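Local atomic coordinates of L-methionine gamma-lyase (Fusobacterium nucleatum subsp. nucleatum, PDB entry 6LXU), a protein that belongs to the Cys/Met metabolism family of pyridoxal-phosphate-dependent enzymes, carries its cofactor covalently bound, and forms an assembly of four chains. Residues 246-250 with 251-255; 56-59 with 60-64; 72-75 with 76-79. One frame throughout, in Å; residues are numbered along the deposited sequence. Where two conformers were deposited one is given.

Contact 1 of 3, residues 246-250 with 251-255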
loop_
_atom_site.group_PDB
_atom_site.type_symbol
_atom_site.label_atom_id
_atom_site.label_comp_id
_atom_site.label_asym_id
_atom_site.label_seq_id
_atom_site.Cartn_x
_atom_site.Cartn_y
_atom_site.Cartn_z
ATOM N N ALA A 246 -1.378 -15.036 -13.882
ATOM C CA ALA A 246 -2.292 -14.166 -13.133
ATOM C C ALA A 246 -1.880 -14.105 -11.656
ATOM O O ALA A 246 -2.583 -14.588 -10.771
ATOM C CB ALA A 246 -3.712 -14.652 -13.302
ATOM N N VAL A 247 -0.742 -13.456 -11.412
ATOM C CA VAL A 247 -0.107 -13.438 -10.103
ATOM C C VAL A 247 -0.680 -12.337 -9.241
ATOM O O VAL A 247 -0.601 -11.157 -9.585
ATOM C CB VAL A 247 1.412 -13.242 -10.233
ATOM C CG1 VAL A 247 2.086 -13.203 -8.874
ATOM C CG2 VAL A 247 2.026 -14.357 -11.073
ATOM N N LEU A 248 -1.244 -12.721 -8.090
ATOM C CA LEU A 248 -1.808 -11.764 -7.141
ATOM C C LEU A 248 -0.697 -10.916 -6.511
ATOM O O LEU A 248 0.324 -11.416 -6.051
ATOM C CB LEU A 248 -2.578 -12.509 -6.060
ATOM C CG LEU A 248 -3.351 -11.634 -5.080
ATOM C CD1 LEU A 248 -4.419 -10.803 -5.777
ATOM C CD2 LEU A 248 -3.991 -12.519 -4.025
ATOM N N GLY A 249 -0.918 -9.610 -6.457
ATOM C CA GLY A 249 0.015 -8.719 -5.786
ATOM C C GLY A 249 -0.019 -8.954 -4.277
ATOM O O GLY A 249 -1.103 -9.117 -3.708
ATOM N N PRO A 250 1.148 -8.954 -3.604
ATOM C CA PRO A 250 1.127 -9.135 -2.152
ATOM C C PRO A 250 0.257 -8.111 -1.418
ATOM O O PRO A 250 -0.425 -8.475 -0.455
ATOM C CB PRO A 250 2.605 -9.092 -1.780
ATOM C CG PRO A 250 3.288 -9.675 -2.975
ATOM C CD PRO A 250 2.517 -9.107 -4.142
ATOM N N GLN A 251 0.228 -6.874 -1.886
ATOM C CA GLN A 251 -0.656 -5.871 -1.269
ATOM C C GLN A 251 -2.105 -6.320 -1.330
ATOM O O GLN A 251 -2.849 -6.221 -0.345
ATOM C CB GLN A 251 -0.517 -4.512 -1.950
ATOM C CG GLN A 251 -1.435 -3.460 -1.348
ATOM C CD GLN A 251 -1.096 -3.164 0.092
ATOM O OE1 GLN A 251 0.080 -2.921 0.412
ATOM N NE2 GLN A 251 -2.098 -3.161 0.976
ATOM N N GLU A 252 -2.527 -6.802 -2.497
ATOM C CA GLU A 252 -3.893 -7.278 -2.650
ATOM C C GLU A 252 -4.155 -8.526 -1.816
ATOM O O GLU A 252 -5.229 -8.654 -1.237
ATOM C CB GLU A 252 -4.267 -7.476 -4.119
ATOM C CG GLU A 252 -4.531 -6.171 -4.854
ATOM C CD GLU A 252 -3.287 -5.412 -5.291
ATOM O OE1 GLU A 252 -2.221 -6.054 -5.469
ATOM O OE2 GLU A 252 -3.358 -4.175 -5.515
ATOM N N ALA A 253 -3.178 -9.429 -1.728
ATOM C CA ALA A 253 -3.326 -10.570 -0.827
ATOM C C ALA A 253 -3.590 -10.100 0.608
ATOM O O ALA A 253 -4.472 -10.641 1.282
ATOM C CB ALA A 253 -2.112 -11.479 -0.903
ATOM N N TYR A 254 -2.835 -9.099 1.055
ATOM C CA TYR A 254 -3.034 -8.538 2.389
ATOM C C TYR A 254 -4.440 -7.933 2.523
ATOM O O TYR A 254 -5.130 -8.184 3.526
ATOM C CB TYR A 254 -1.936 -7.507 2.754
ATOM C CG TYR A 254 -2.183 -7.017 4.143
ATOM C CD1 TYR A 254 -1.881 -7.817 5.236
ATOM C CD2 TYR A 254 -2.846 -5.809 4.374
ATOM C CE1 TYR A 254 -2.223 -7.431 6.514
ATOM C CE2 TYR A 254 -3.176 -5.413 5.656
ATOM C CZ TYR A 254 -2.887 -6.246 6.727
ATOM O OH TYR A 254 -3.267 -5.941 8.024
ATOM N N TYR A 255 -4.868 -7.147 1.540
ATOM C CA TYR A 255 -6.216 -6.583 1.595
ATOM C C TYR A 255 -7.278 -7.668 1.761
ATOM O O TYR A 255 -8.251 -7.478 2.488
ATOM C CB TYR A 255 -6.522 -5.760 0.345
ATOM C CG TYR A 255 -5.982 -4.343 0.284
ATOM C CD1 TYR A 255 -6.228 -3.416 1.298
ATOM C CD2 TYR A 255 -5.351 -3.883 -0.869
ATOM C CE1 TYR A 255 -5.807 -2.104 1.172
ATOM C CE2 TYR A 255 -4.926 -2.562 -0.982
ATOM C CZ TYR A 255 -5.161 -1.678 0.048
ATOM O OH TYR A 255 -4.745 -0.360 -0.027
HETATM O O HOH W 1 -2.976 -8.065 -7.749
#

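Contact 2 of 3, residues 56-59 with 60-64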
loop_
_atom_site.group_PDB
_atom_site.type_symbol
_atom_site.label_atom_id
_atom_site.label_comp_id
_atom_site.label_asym_id
_atom_site.label_seq_id
_atom_site.Cartn_x
_atom_site.Cartn_y
_atom_site.Cartn_z
ATOM N N GLY A 56 10.388 -23.411 1.602
ATOM C CA GLY A 56 10.684 -21.990 1.484
ATOM C C GLY A 56 10.476 -21.506 0.069
ATOM O O GLY A 56 10.105 -22.269 -0.825
ATOM N N TYR A 57 10.775 -20.231 -0.124
ATOM C CA TYR A 57 10.317 -19.486 -1.294
ATOM C C TYR A 57 11.424 -19.233 -2.295
ATOM O O TYR A 57 12.619 -19.338 -2.001
ATOM C CB TYR A 57 9.636 -18.185 -0.826
ATOM C CG TYR A 57 8.355 -18.485 -0.074
ATOM C CD1 TYR A 57 7.164 -18.596 -0.756
ATOM C CD2 TYR A 57 8.347 -18.720 1.301
ATOM C CE1 TYR A 57 5.984 -18.906 -0.104
ATOM C CE2 TYR A 57 7.170 -19.040 1.962
ATOM C CZ TYR A 57 5.991 -19.145 1.254
ATOM O OH TYR A 57 4.818 -19.470 1.895
ATOM N N ILE A 58 10.997 -18.925 -3.514
ATOM C CA ILE A 58 11.879 -18.681 -4.658
ATOM C C ILE A 58 11.528 -17.373 -5.373
ATOM O O ILE A 58 12.401 -16.554 -5.622
ATOM C CB ILE A 58 11.841 -19.865 -5.645
ATOM C CG1 ILE A 58 12.385 -21.151 -4.985
ATOM C CG2 ILE A 58 12.618 -19.532 -6.917
ATOM C CD1 ILE A 58 12.198 -22.385 -5.839
ATOM N N TYR A 59 10.258 -17.202 -5.727
ATOM C CA TYR A 59 9.859 -16.101 -6.610
ATOM C C TYR A 59 8.353 -15.980 -6.534
ATOM O O TYR A 59 7.654 -16.985 -6.548
ATOM C CB TYR A 59 10.288 -16.422 -8.032
ATOM C CG TYR A 59 10.069 -15.356 -9.066
ATOM C CD1 TYR A 59 10.891 -14.256 -9.120
ATOM C CD2 TYR A 59 9.092 -15.492 -10.043
ATOM C CE1 TYR A 59 10.751 -13.305 -10.114
ATOM C CE2 TYR A 59 8.931 -14.551 -11.047
ATOM C CZ TYR A 59 9.781 -13.467 -11.085
ATOM O OH TYR A 59 9.705 -12.539 -12.098
ATOM N N THR A 60 7.844 -14.755 -6.456
ATOM C CA THR A 60 6.436 -14.549 -6.121
ATOM C C THR A 60 5.452 -15.158 -7.111
ATOM O O THR A 60 4.377 -15.572 -6.698
ATOM C CB THR A 60 6.184 -13.061 -5.852
ATOM O OG1 THR A 60 6.822 -12.783 -4.604
ATOM C CG2 THR A 60 4.705 -12.683 -5.764
ATOM N N ARG A 61 5.799 -15.288 -8.408
ATOM C CA ARG A 61 4.879 -15.985 -9.317
ATOM C C ARG A 61 4.630 -17.439 -8.888
ATOM O O ARG A 61 3.529 -17.950 -9.083
ATOM C CB ARG A 61 5.351 -15.908 -10.774
ATOM C CG ARG A 61 4.503 -16.705 -11.775
ATOM C CD ARG A 61 4.479 -16.114 -13.199
ATOM N NE ARG A 61 5.810 -15.758 -13.673
ATOM C CZ ARG A 61 6.754 -16.633 -14.033
ATOM N NH1 ARG A 61 6.496 -17.942 -14.056
ATOM N NH2 ARG A 61 7.965 -16.207 -14.345
ATOM N N LEU A 62 5.643 -18.080 -8.301
ATOM C CA LEU A 62 5.497 -19.447 -7.766
ATOM C C LEU A 62 4.729 -19.484 -6.456
ATOM O O LEU A 62 3.944 -20.421 -6.223
ATOM C CB LEU A 62 6.860 -20.099 -7.564
ATOM C CG LEU A 62 7.717 -20.279 -8.811
ATOM C CD1 LEU A 62 9.091 -20.834 -8.459
ATOM C CD2 LEU A 62 7.034 -21.155 -9.836
ATOM N N GLY A 63 4.949 -18.491 -5.601
ATOM C CA GLY A 63 4.339 -18.428 -4.284
ATOM C C GLY A 63 4.991 -17.348 -3.460
ATOM O O GLY A 63 6.097 -16.923 -3.747
ATOM N N ASN A 64 4.281 -16.910 -2.415
ATOM C CA ASN A 64 4.713 -15.791 -1.590
ATOM C C ASN A 64 4.104 -16.003 -0.201
ATOM O O ASN A 64 2.970 -16.435 -0.114
ATOM C CB ASN A 64 4.203 -14.487 -2.240
ATOM C CG ASN A 64 4.459 -13.255 -1.406
ATOM O OD1 ASN A 64 3.816 -13.036 -0.380
ATOM N ND2 ASN A 64 5.398 -12.417 -1.852
HETATM O O HOH W 2 8.250 -18.881 -4.253
#

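Contact 3 of 3, residues 72-75 with 76-79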
loop_
_atom_site.group_PDB
_atom_site.type_symbol
_atom_site.label_atom_id
_atom_site.label_comp_id
_atom_site.label_asym_id
_atom_site.label_seq_id
_atom_site.Cartn_x
_atom_site.Cartn_y
_atom_site.Cartn_z
ATOM N N ASN A 72 -4.194 -20.690 2.346
ATOM C CA ASN A 72 -4.539 -21.595 3.450
ATOM C C ASN A 72 -5.891 -21.255 4.070
ATOM O O ASN A 72 -6.652 -22.155 4.446
ATOM C CB ASN A 72 -3.464 -21.541 4.541
ATOM C CG ASN A 72 -2.151 -22.139 4.121
ATOM O OD1 ASN A 72 -2.077 -22.896 3.183
ATOM N ND2 ASN A 72 -1.102 -21.812 4.860
ATOM N N LYS A 73 -6.187 -19.969 4.180
ATOM C CA LYS A 73 -7.457 -19.514 4.759
ATOM C C LYS A 73 -8.634 -19.939 3.916
ATOM O O LYS A 73 -9.618 -20.464 4.438
ATOM C CB LYS A 73 -7.501 -17.993 4.928
ATOM C CG LYS A 73 -6.764 -17.494 6.142
ATOM C CD LYS A 73 -6.817 -15.987 6.294
ATOM C CE LYS A 73 -5.957 -15.555 7.465
ATOM N NZ LYS A 73 -6.498 -16.031 8.764
ATOM N N ILE A 74 -8.583 -19.697 2.602
ATOM C CA ILE A 74 -9.715 -20.092 1.779
ATOM C C ILE A 74 -9.859 -21.620 1.733
ATOM O O ILE A 74 -10.980 -22.139 1.734
ATOM C CB ILE A 74 -9.690 -19.435 0.382
ATOM C CG1 ILE A 74 -11.004 -19.682 -0.366
ATOM C CG2 ILE A 74 -8.525 -19.924 -0.461
ATOM C CD1 ILE A 74 -12.251 -19.117 0.295
ATOM N N ALA A 75 -8.744 -22.342 1.711
ATOM C CA ALA A 75 -8.825 -23.796 1.790
ATOM C C ALA A 75 -9.507 -24.232 3.096
ATOM O O ALA A 75 -10.340 -25.143 3.080
ATOM C CB ALA A 75 -7.457 -24.420 1.674
ATOM N N ALA A 76 -9.158 -23.603 4.216
ATOM C CA ALA A 76 -9.805 -23.943 5.484
ATOM C C ALA A 76 -11.297 -23.650 5.458
ATOM O O ALA A 76 -12.107 -24.443 5.974
ATOM C CB ALA A 76 -9.136 -23.207 6.635
ATOM N N LEU A 77 -11.686 -22.522 4.864
ATOM C CA LEU A 77 -13.096 -22.150 4.793
ATOM C C LEU A 77 -13.925 -23.081 3.924
ATOM O O LEU A 77 -15.069 -23.382 4.275
ATOM C CB LEU A 77 -13.249 -20.706 4.309
ATOM C CG LEU A 77 -12.756 -19.648 5.305
ATOM C CD1 LEU A 77 -12.622 -18.301 4.617
ATOM C CD2 LEU A 77 -13.661 -19.527 6.524
ATOM N N GLU A 78 -13.363 -23.534 2.810
ATOM C CA GLU A 78 -14.036 -24.484 1.920
ATOM C C GLU A 78 -13.870 -25.945 2.353
ATOM O O GLU A 78 -14.455 -26.848 1.763
ATOM C CB GLU A 78 -13.531 -24.325 0.483
ATOM C CG GLU A 78 -13.981 -23.047 -0.205
ATOM C CD GLU A 78 -15.444 -23.019 -0.627
ATOM O OE1 GLU A 78 -16.192 -24.011 -0.421
ATOM O OE2 GLU A 78 -15.877 -21.959 -1.155
ATOM N N GLU A 79 -13.026 -26.166 3.361
ATOM C CA GLU A 79 -12.683 -27.507 3.856
ATOM C C GLU A 79 -12.069 -28.374 2.760
ATOM O O GLU A 79 -12.396 -29.558 2.611
ATOM C CB GLU A 79 -13.881 -28.163 4.553
ATOM C CG GLU A 79 -14.365 -27.347 5.745
ATOM C CD GLU A 79 -15.532 -27.978 6.472
ATOM O OE1 GLU A 79 -15.531 -29.209 6.673
ATOM O OE2 GLU A 79 -16.451 -27.233 6.845
#

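Contact 1 of 3, residues 246-250 with 251-255
Leu248 and Ala253 meet across the start of helix 250-260 as N' and N4, the residue before the N-cap and the fourth after it, the pairing known as a hydrophobic staple. The CD2 methyl of Leu248 rests on CB of Ala253 at 3.8 Å, while its other branch, CD1, lies 3.7 Å from CB of Glu252. Both reaches follow from a first torsion that sets CG of Leu248 opposite its backbone N (chi1 -174°) and swings the fork forward over the first turn. Leu70 of helix 65-78 and Ala85 of strand 82-86 also touch this leucine, so the apolar side is closely packed. Beneath it the helix begins in good order. Ala253 N gives a nearly straight bond of 2.9 Å to O of the N-cap residue Gly249 (164° at the hydrogen), and Tyr254 N follows with one of 2.9 Å to Pro250 O. Pro250 suits the first helical position, where an N-H is not needed inside the helix.

The other side is polar and more loosely filled, with one ordered water, and it borders the second subunit. In a capping box the side chain three residues on would take the N-cap N-H directly; here a water stands between, accepting from Gly249 N at 2.9 Å and donating to Glu252 OE1 at 3.1 Å. Bare of a side chain, Gly249 lets OE1 come within 3.5 Å of its CA. The second carboxylate oxygen, OE2, bonds Gln34 of the second subunit. OE1, however, lies close to OE1 of Glu252 in that same subunit. Two carboxylate oxygens brought so close would be expected to favour proton uptake, and the water, the glutamine and the nearby helix start may offset that tendency at this subunit boundary.

Contact 2 of 3, residues 56-59 with 60-64
The carbonyl oxygen of Tyr59 is gripped by two backbone N-H groups that follow it, closing a tight turn. Leu62 N is the nearer donor at 2.9 Å, but its bond is bent (132° at the hydrogen) and comes from above the carbonyl plane. Gly63 N, at 3.2 Å, approaches closer to that plane and more directly. Residues 60-62 therefore coil like a scrap of helix without a regular bonding pattern, and CB of Leu62 presses on the same oxygen.

Side chains fan out from this turn. Asn64 reaches back with ND2 to OG1 of Thr60, 3.1 Å away and almost in the plane of the amide; Tyr33 O takes the same ND2, and Thr60 OG1 is bonded to Thr35 O as well. The Tyr57 ring presents its edge to Gly63 O, with CD1 3.6 Å from it, while CE1 lies 3.5 Å from Asn64 C. A water accepts from Ile58 N at 2.8 Å and lies within bonding distance of Gly63 O, linking the two arms of the bend.

Tyr59 places CG opposite its backbone N (chi1 -175°), which carries the ring across the side chain of Arg61. There CE2 is 3.8 Å from NH2 of Arg61, the two flat groups being turned 71° apart. Their polar ends serve another chain: Tyr59 OH and Arg61 NE each bond the cofactor-bearing lysine side chain of the second subunit, so this loop furnishes part of a neighbour's active site.

Around it, Leu62 packs on Phe237 and Lys241 of helix 229-244, Ile58 meets Arg49 and Phe50 at the end of helix 43-50, and Asn64 is the N-cap of helix 65-78.

Contact 3 of 3, residues 72-75 with 76-79
Backbone bonds of the ordinary helical kind tie Asn72, Lys73 and Ile74 to the residues four places on. Ala76 N reaches Asn72 O at 2.9 Å, Leu77 N reaches Lys73 O at 2.9 Å, and Glu78 N reaches Ile74 O at 3.0 Å. The helix then stops in a Schellman motif: Glu79, with positive phi, is its C' residue, Gly80 N turns back to Ala75 O, and Glu79 N makes a weak bond of 3.3 Å to Ala76 O.

Apolar contacts are looser. CD1 of Ile74 and CD1 of Leu77 stand 4.4 Å apart, and the same isoleucine methyl is 4.3 Å from CG of Glu78. Leu77 keeps CG beside its own backbone N (chi1 -69°), which lays that carbon 3.4 Å from Lys73 O. Beyond the segment, Ile74 faces Leu224 and Val226 of strand 223-227, whereas Leu77 lies against helix 11-17.

Charged and polar ends find partners elsewhere in the same chain. In the conformer given, Lys73 NZ bonds Ala15 O and Ala18 O; Glu78 OE2 is held by His208 and Asn188. Glu79 forms salt bridges through OE2 with Lys8 and Lys197, and through OE1 with Lys200.

In the fold
Helix 65-78 relates all three contacts. Contact 2 runs into its beginning, contact 3 ends it, and contact 1 rests on its flank through Leu248 and Ala253. Contacts 1 and 2 have centres 13 Å apart and touch: Val247 CG2 lies 3.5 Å from Arg61 CG, and Pro250 CG lies 3.6 Å from Asn64 ND2. Contact 3 stands off, its nearest atoms about 8 Å from contact 1 and about 7 Å from contact 2. Of the three, contact 2 reaches the cofactor of the second subunit directly. Contact 1 also borders that subunit and packs behind Arg61, while contact 3 stays inside its own chain.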